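Local coordinates for protein putative thiosulfate sulfurtransferase ynjE (Escherichia coli K-12, PDB 3IPP) that transfers sulfur from thiosulfate to cyanide, giving thiocyanate and sulfite, as a periplasmic monomer built from three rhodanese domains, at residues A5-P10 / I104-D109; A289-I294 / S363-T368. All blocks are in the same frame, centred on the assembly; numbering follows the deposited sequence.

Contact 1 of 2, residues A5-P10 / I104-D109; sequences AELAKP and ISILSD
Along the outer edge of the four-stranded parallel sheet in the first rhodanese domain, the extended N-terminal segment 5-10 runs beside edge strand 104-106, the two heading roughly the same way, 35° apart. Ala-8 N donates to Ile-104 O at 2.9 Å, a bent bond (137° at the hydrogen). The carbonyl of Ala-8 is tied by a water, which donates to Ala-8 O and accepts from Ile-106 N, two residues along the strand from Ile-104. Ser-105 then reaches across with its side chain. Its OG, turned away from its own carbonyl carbon (chi1 -51°), donates to Lys-9 O at 2.6 Å from above the carbonyl plane. With an alanine here, Lys-9 O would probably lose its direct bond to the strand, leaving Lys-9 and Pro-10 less firmly held against it. Apolar contacts flank this polar line. The CD1 branch of Leu-7 lies 4.0 Å from Ile-104 CG2, the two side chains crossing at a slant, and the Pro-10 ring sets CB 4.0 Å from Ile-106 CG1. On its other edge strand 104-106 is hydrogen-bonded to strand 80-83, while Ile-104 packs on Leu-96 and Gln-97 of helix 86-99, and Leu-7 touches Lys-93 of the same helix.

Contact 2 of 2, residues A289-I294 / S363-T368; sequences ASLVSI and SFYCGT. With NA (sodium ion), chain G; PO4 (phosphate ion), chain C.
Tyr-365 lays its ring across Ser-293, its side chain running crosswise to that of Leu-291, on one face of the central parallel strands of the third rhodanese domain, just before its active-site loop. Ser-293 CA sits over the ring face, 4.0 Å from the centroid, a CH-pi contact. The ring gets there because CG is set in the cleft flanked by backbone N and C (chi1 75°), which swings it over the neighbouring strand; Leu-291 CG then lies 3.8 Å from Tyr-365 CD1. Glu-315 fixes the polar ends, one carboxylate oxygen bonded to Tyr-365 OH and the other to Ser-293 OG. On the opposite face Val-292 and Phe-364 run alongside each other in the same direction, with Val-292 CB 3.8 Å from Phe-364 CD1. Ile-294 slants in toward that same ring carbon with CD1, and helix 370-381 packs against Phe-364. Four nearly straight backbone bonds join the two segments, from Ser-363 N to Ser-290 O through to Ile-294 N and Tyr-365 O. Beyond them lies the loop of Cys-366, which carries the persulfide during catalysis. Here its SG lies 3.3 Å from O2 of a phosphate, probably from the crystallisation liquor. The phosphate accepts backbone hydrogen bonds from Thr-368, Trp-370 and Arg-371. Thr-368 faces two ions: its carbonyl O binds sodium at 2.4 Å, and its OG1 donates to phosphate O3 at 2.6 Å.

Both contacts involve strands of parallel rhodanese sheets, but in different domains and at different depths. Contact 1 lies at the border of the first domain's sheet, partly buried and far from the annotated sites; contact 2 pairs two inner strands of the third domain's sheet, and every residue that touches there is buried. The chemistry follows: at the edge, one backbone bond, a serine hydroxyl and a bridging water share the work, whereas in the core a regular ladder of amide bonds is flanked by aromatic and aliphatic side chains and runs into the catalytic loop. Their centres are about 43 Å apart, on opposite sides of the chain's centre, without touching.

Contact 1 of 2, residues A5-P10 / I104-D109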
loop_
_atom_site.group_PDB
_atom_site.type_symbol
_atom_site.label_atom_id
_atom_site.label_comp_id
_atom_site.label_asym_id
_atom_site.label_seq_id
_atom_site.Cartn_x
_atom_site.Cartn_y
_atom_site.Cartn_z
ATOM N N ALA A 5 -36.706 -0.141 4.282
ATOM C CA ALA A 5 -36.022 -1.037 5.254
ATOM C C ALA A 5 -35.476 -2.311 4.584
ATOM O O ALA A 5 -34.268 -2.403 4.366
ATOM C CB ALA A 5 -36.944 -1.370 6.475
ATOM N N GLU A 6 -36.334 -3.278 4.236
ATOM C CA GLU A 6 -35.859 -4.638 3.849
ATOM C C GLU A 6 -35.138 -4.790 2.489
ATOM O O GLU A 6 -35.304 -3.970 1.573
ATOM C CB GLU A 6 -36.974 -5.689 3.910
ATOM C CG GLU A 6 -37.982 -5.544 5.043
ATOM C CD GLU A 6 -39.342 -5.097 4.523
ATOM O OE1 GLU A 6 -39.361 -4.308 3.544
ATOM O OE2 GLU A 6 -40.384 -5.537 5.087
ATOM N N LEU A 7 -34.373 -5.888 2.397
ATOM C CA LEU A 7 -33.633 -6.331 1.206
ATOM C C LEU A 7 -34.560 -6.784 0.063
ATOM O O LEU A 7 -35.572 -7.412 0.320
ATOM C CB LEU A 7 -32.712 -7.513 1.590
ATOM C CG LEU A 7 -31.361 -7.421 2.350
ATOM C CD1 LEU A 7 -30.438 -6.338 1.790
ATOM C CD2 LEU A 7 -31.514 -7.262 3.875
ATOM N N ALA A 8 -34.208 -6.491 -1.190
ATOM C CA ALA A 8 -34.854 -7.127 -2.349
ATOM C C ALA A 8 -34.490 -8.632 -2.400
ATOM O O ALA A 8 -33.775 -9.109 -1.531
ATOM C CB ALA A 8 -34.428 -6.428 -3.623
ATOM N N LYS A 9 -34.969 -9.369 -3.407
ATOM C CA LYS A 9 -34.648 -10.805 -3.585
ATOM C C LYS A 9 -33.148 -11.160 -3.615
ATOM O O LYS A 9 -32.359 -10.493 -4.291
ATOM C CB LYS A 9 -35.271 -11.349 -4.874
ATOM C CG LYS A 9 -36.595 -12.091 -4.733
ATOM C CD LYS A 9 -36.915 -12.861 -6.055
ATOM C CE LYS A 9 -37.358 -11.946 -7.240
ATOM N NZ LYS A 9 -38.861 -12.024 -7.496
ATOM N N PRO A 10 -32.768 -12.251 -2.921
ATOM C CA PRO A 10 -31.416 -12.836 -3.019
ATOM C C PRO A 10 -31.025 -13.177 -4.462
ATOM O O PRO A 10 -31.870 -13.630 -5.223
ATOM C CB PRO A 10 -31.540 -14.136 -2.208
ATOM C CG PRO A 10 -33.067 -14.408 -2.131
ATOM C CD PRO A 10 -33.651 -13.043 -2.034
ATOM N N ILE A 104 -31.059 -3.607 -3.504
ATOM C CA ILE A 104 -30.057 -4.238 -2.619
ATOM C C ILE A 104 -30.463 -5.631 -2.119
ATOM O O ILE A 104 -31.447 -5.808 -1.398
ATOM C CB ILE A 104 -29.680 -3.341 -1.401
ATOM C CG1 ILE A 104 -29.390 -1.886 -1.864
ATOM C CG2 ILE A 104 -28.481 -3.936 -0.662
ATOM C CD1 ILE A 104 -29.679 -0.800 -0.828
ATOM N N SER A 105 -29.674 -6.613 -2.517
ATOM C CA SER A 105 -29.859 -7.997 -2.151
ATOM C C SER A 105 -28.608 -8.487 -1.473
ATOM O O SER A 105 -27.562 -7.790 -1.482
ATOM C CB SER A 105 -30.003 -8.835 -3.416
ATOM O OG SER A 105 -30.979 -8.296 -4.275
ATOM N N ILE A 106 -28.703 -9.705 -0.949
ATOM C CA ILE A 106 -27.542 -10.471 -0.596
ATOM C C ILE A 106 -27.077 -11.327 -1.814
ATOM O O ILE A 106 -27.906 -11.778 -2.632
ATOM C CB ILE A 106 -27.816 -11.398 0.615
ATOM C CG1 ILE A 106 -28.845 -12.440 0.241
ATOM C CG2 ILE A 106 -28.388 -10.646 1.844
ATOM C CD1 ILE A 106 -28.338 -13.772 0.625
ATOM N N LEU A 107 -25.754 -11.505 -1.948
ATOM C CA LEU A 107 -25.191 -12.503 -2.860
ATOM C C LEU A 107 -25.279 -13.957 -2.303
ATOM O O LEU A 107 -24.426 -14.446 -1.543
ATOM C CB LEU A 107 -23.768 -12.130 -3.241
ATOM C CG LEU A 107 -23.168 -12.925 -4.405
ATOM C CD1 LEU A 107 -23.943 -12.700 -5.670
ATOM C CD2 LEU A 107 -21.713 -12.546 -4.640
ATOM N N SER A 108 -26.310 -14.667 -2.703
ATOM C CA SER A 108 -26.664 -15.842 -1.971
ATOM C C SER A 108 -25.551 -16.890 -1.903
ATOM O O SER A 108 -25.336 -17.488 -0.840
ATOM C CB SER A 108 -27.967 -16.419 -2.501
ATOM O OG SER A 108 -27.712 -17.011 -3.745
ATOM N N ASP A 109 -24.858 -17.136 -3.011
ATOM C CA ASP A 109 -23.809 -18.174 -3.043
ATOM C C ASP A 109 -22.414 -17.572 -2.877
ATOM O O ASP A 109 -21.415 -18.196 -3.227
ATOM C CB ASP A 109 -23.891 -19.038 -4.313
ATOM C CG ASP A 109 -23.636 -18.218 -5.638
ATOM O OD1 ASP A 109 -23.899 -16.967 -5.711
ATOM O OD2 ASP A 109 -23.153 -18.863 -6.608
HETATM O O HOH W 1 -31.516 -10.191 -0.757
#

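Contact 2 of 2, residues A289-I294 / S363-T368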
loop_
_atom_site.group_PDB
_atom_site.type_symbol
_atom_site.label_atom_id
_atom_site.label_comp_id
_atom_site.label_asym_id
_atom_site.label_seq_id
_atom_site.Cartn_x
_atom_site.Cartn_y
_atom_site.Cartn_z
ATOM N N ALA A 289 7.238 1.559 -20.490
ATOM C CA ALA A 289 7.879 2.049 -19.310
ATOM C C ALA A 289 7.159 3.298 -18.842
ATOM O O ALA A 289 6.575 4.038 -19.671
ATOM C CB ALA A 289 9.337 2.345 -19.589
ATOM N N SER A 290 7.198 3.543 -17.525
ATOM C CA SER A 290 6.575 4.745 -16.932
ATOM C C SER A 290 7.441 5.233 -15.785
ATOM O O SER A 290 7.913 4.430 -14.971
ATOM C CB SER A 290 5.184 4.435 -16.328
ATOM O OG SER A 290 4.210 4.277 -17.314
ATOM N N LEU A 291 7.641 6.544 -15.709
ATOM C CA LEU A 291 8.260 7.085 -14.515
ATOM C C LEU A 291 7.078 7.778 -13.860
ATOM O O LEU A 291 6.442 8.645 -14.497
ATOM C CB LEU A 291 9.397 8.074 -14.832
ATOM C CG LEU A 291 10.114 8.800 -13.668
ATOM C CD1 LEU A 291 10.877 7.793 -12.798
ATOM C CD2 LEU A 291 11.071 9.888 -14.183
ATOM N N VAL A 292 6.779 7.378 -12.611
ATOM C CA VAL A 292 5.547 7.755 -11.937
ATOM C C VAL A 292 5.718 8.718 -10.766
ATOM O O VAL A 292 6.437 8.438 -9.761
ATOM C CB VAL A 292 4.824 6.489 -11.435
ATOM C CG1 VAL A 292 3.500 6.872 -10.833
ATOM C CG2 VAL A 292 4.620 5.503 -12.581
ATOM N N SER A 293 5.048 9.852 -10.872
ATOM C CA SER A 293 5.121 10.847 -9.852
ATOM C C SER A 293 4.046 10.541 -8.840
ATOM O O SER A 293 2.832 10.597 -9.153
ATOM C CB SER A 293 4.877 12.228 -10.410
ATOM O OG SER A 293 4.732 13.186 -9.336
ATOM N N ILE A 294 4.505 10.215 -7.629
ATOM C CA ILE A 294 3.643 10.051 -6.460
ATOM C C ILE A 294 3.728 11.328 -5.648
ATOM O O ILE A 294 4.259 11.325 -4.544
ATOM C CB ILE A 294 4.064 8.869 -5.618
ATOM C CG1 ILE A 294 4.183 7.616 -6.508
ATOM C CG2 ILE A 294 3.041 8.613 -4.495
ATOM C CD1 ILE A 294 2.861 7.191 -7.201
ATOM N N SER A 363 8.778 2.930 -12.460
ATOM C CA SER A 363 9.545 3.424 -11.349
ATOM C C SER A 363 8.792 4.589 -10.739
ATOM O O SER A 363 8.283 5.478 -11.497
ATOM C CB SER A 363 10.941 3.886 -11.794
ATOM O OG SER A 363 11.775 4.078 -10.663
ATOM N N PHE A 364 8.694 4.564 -9.391
ATOM C CA PHE A 364 7.977 5.564 -8.620
ATOM C C PHE A 364 8.968 6.549 -8.013
ATOM O O PHE A 364 10.035 6.129 -7.535
ATOM C CB PHE A 364 7.177 4.891 -7.476
ATOM C CG PHE A 364 6.190 3.852 -7.950
ATOM C CD1 PHE A 364 4.934 4.235 -8.431
ATOM C CD2 PHE A 364 6.519 2.498 -7.928
ATOM C CE1 PHE A 364 4.002 3.308 -8.901
ATOM C CE2 PHE A 364 5.597 1.521 -8.388
ATOM C CZ PHE A 364 4.333 1.919 -8.883
ATOM N N TYR A 365 8.612 7.834 -7.959
ATOM C CA TYR A 365 9.410 8.793 -7.199
ATOM C C TYR A 365 8.482 9.835 -6.598
ATOM O O TYR A 365 7.336 9.895 -6.971
ATOM C CB TYR A 365 10.414 9.493 -8.140
ATOM C CG TYR A 365 9.753 10.514 -9.030
ATOM C CD1 TYR A 365 9.184 10.142 -10.229
ATOM C CD2 TYR A 365 9.637 11.844 -8.620
ATOM C CE1 TYR A 365 8.515 11.095 -11.034
ATOM C CE2 TYR A 365 9.018 12.801 -9.415
ATOM C CZ TYR A 365 8.470 12.402 -10.604
ATOM O OH TYR A 365 7.860 13.318 -11.357
ATOM N N CYS A 366 8.999 10.696 -5.725
ATOM C CA CYS A 366 8.237 11.761 -5.127
ATOM C C CYS A 366 9.262 12.784 -4.729
ATOM O O CYS A 366 10.077 13.185 -5.546
ATOM C CB CYS A 366 7.497 11.285 -3.869
ATOM S SG CYS A 366 8.540 10.445 -2.703
ATOM N N GLY A 367 9.228 13.213 -3.466
ATOM C CA GLY A 367 10.122 14.276 -2.981
ATOM C C GLY A 367 11.467 13.645 -2.761
ATOM O O GLY A 367 12.462 13.924 -3.512
ATOM N N THR A 368 11.531 12.769 -1.759
ATOM C CA THR A 368 12.765 12.036 -1.560
ATOM C C THR A 368 12.618 10.533 -1.525
ATOM O O THR A 368 13.601 9.818 -1.316
ATOM C CB THR A 368 13.532 12.524 -0.318
ATOM O OG1 THR A 368 12.798 12.173 0.869
ATOM C CG2 THR A 368 13.783 14.050 -0.386
HETATM NA NA NA G . 15.856 10.055 -2.152
HETATM P P PO4 C . 9.188 11.975 0.993
HETATM O O1 PO4 C . 9.475 13.319 0.394
HETATM O O2 PO4 C . 7.941 11.353 0.372
HETATM O O3 PO4 C . 10.387 11.092 0.704
HETATM O O4 PO4 C . 9.007 12.238 2.484
HETATM O O HOH W 2 15.866 12.277 -2.849
#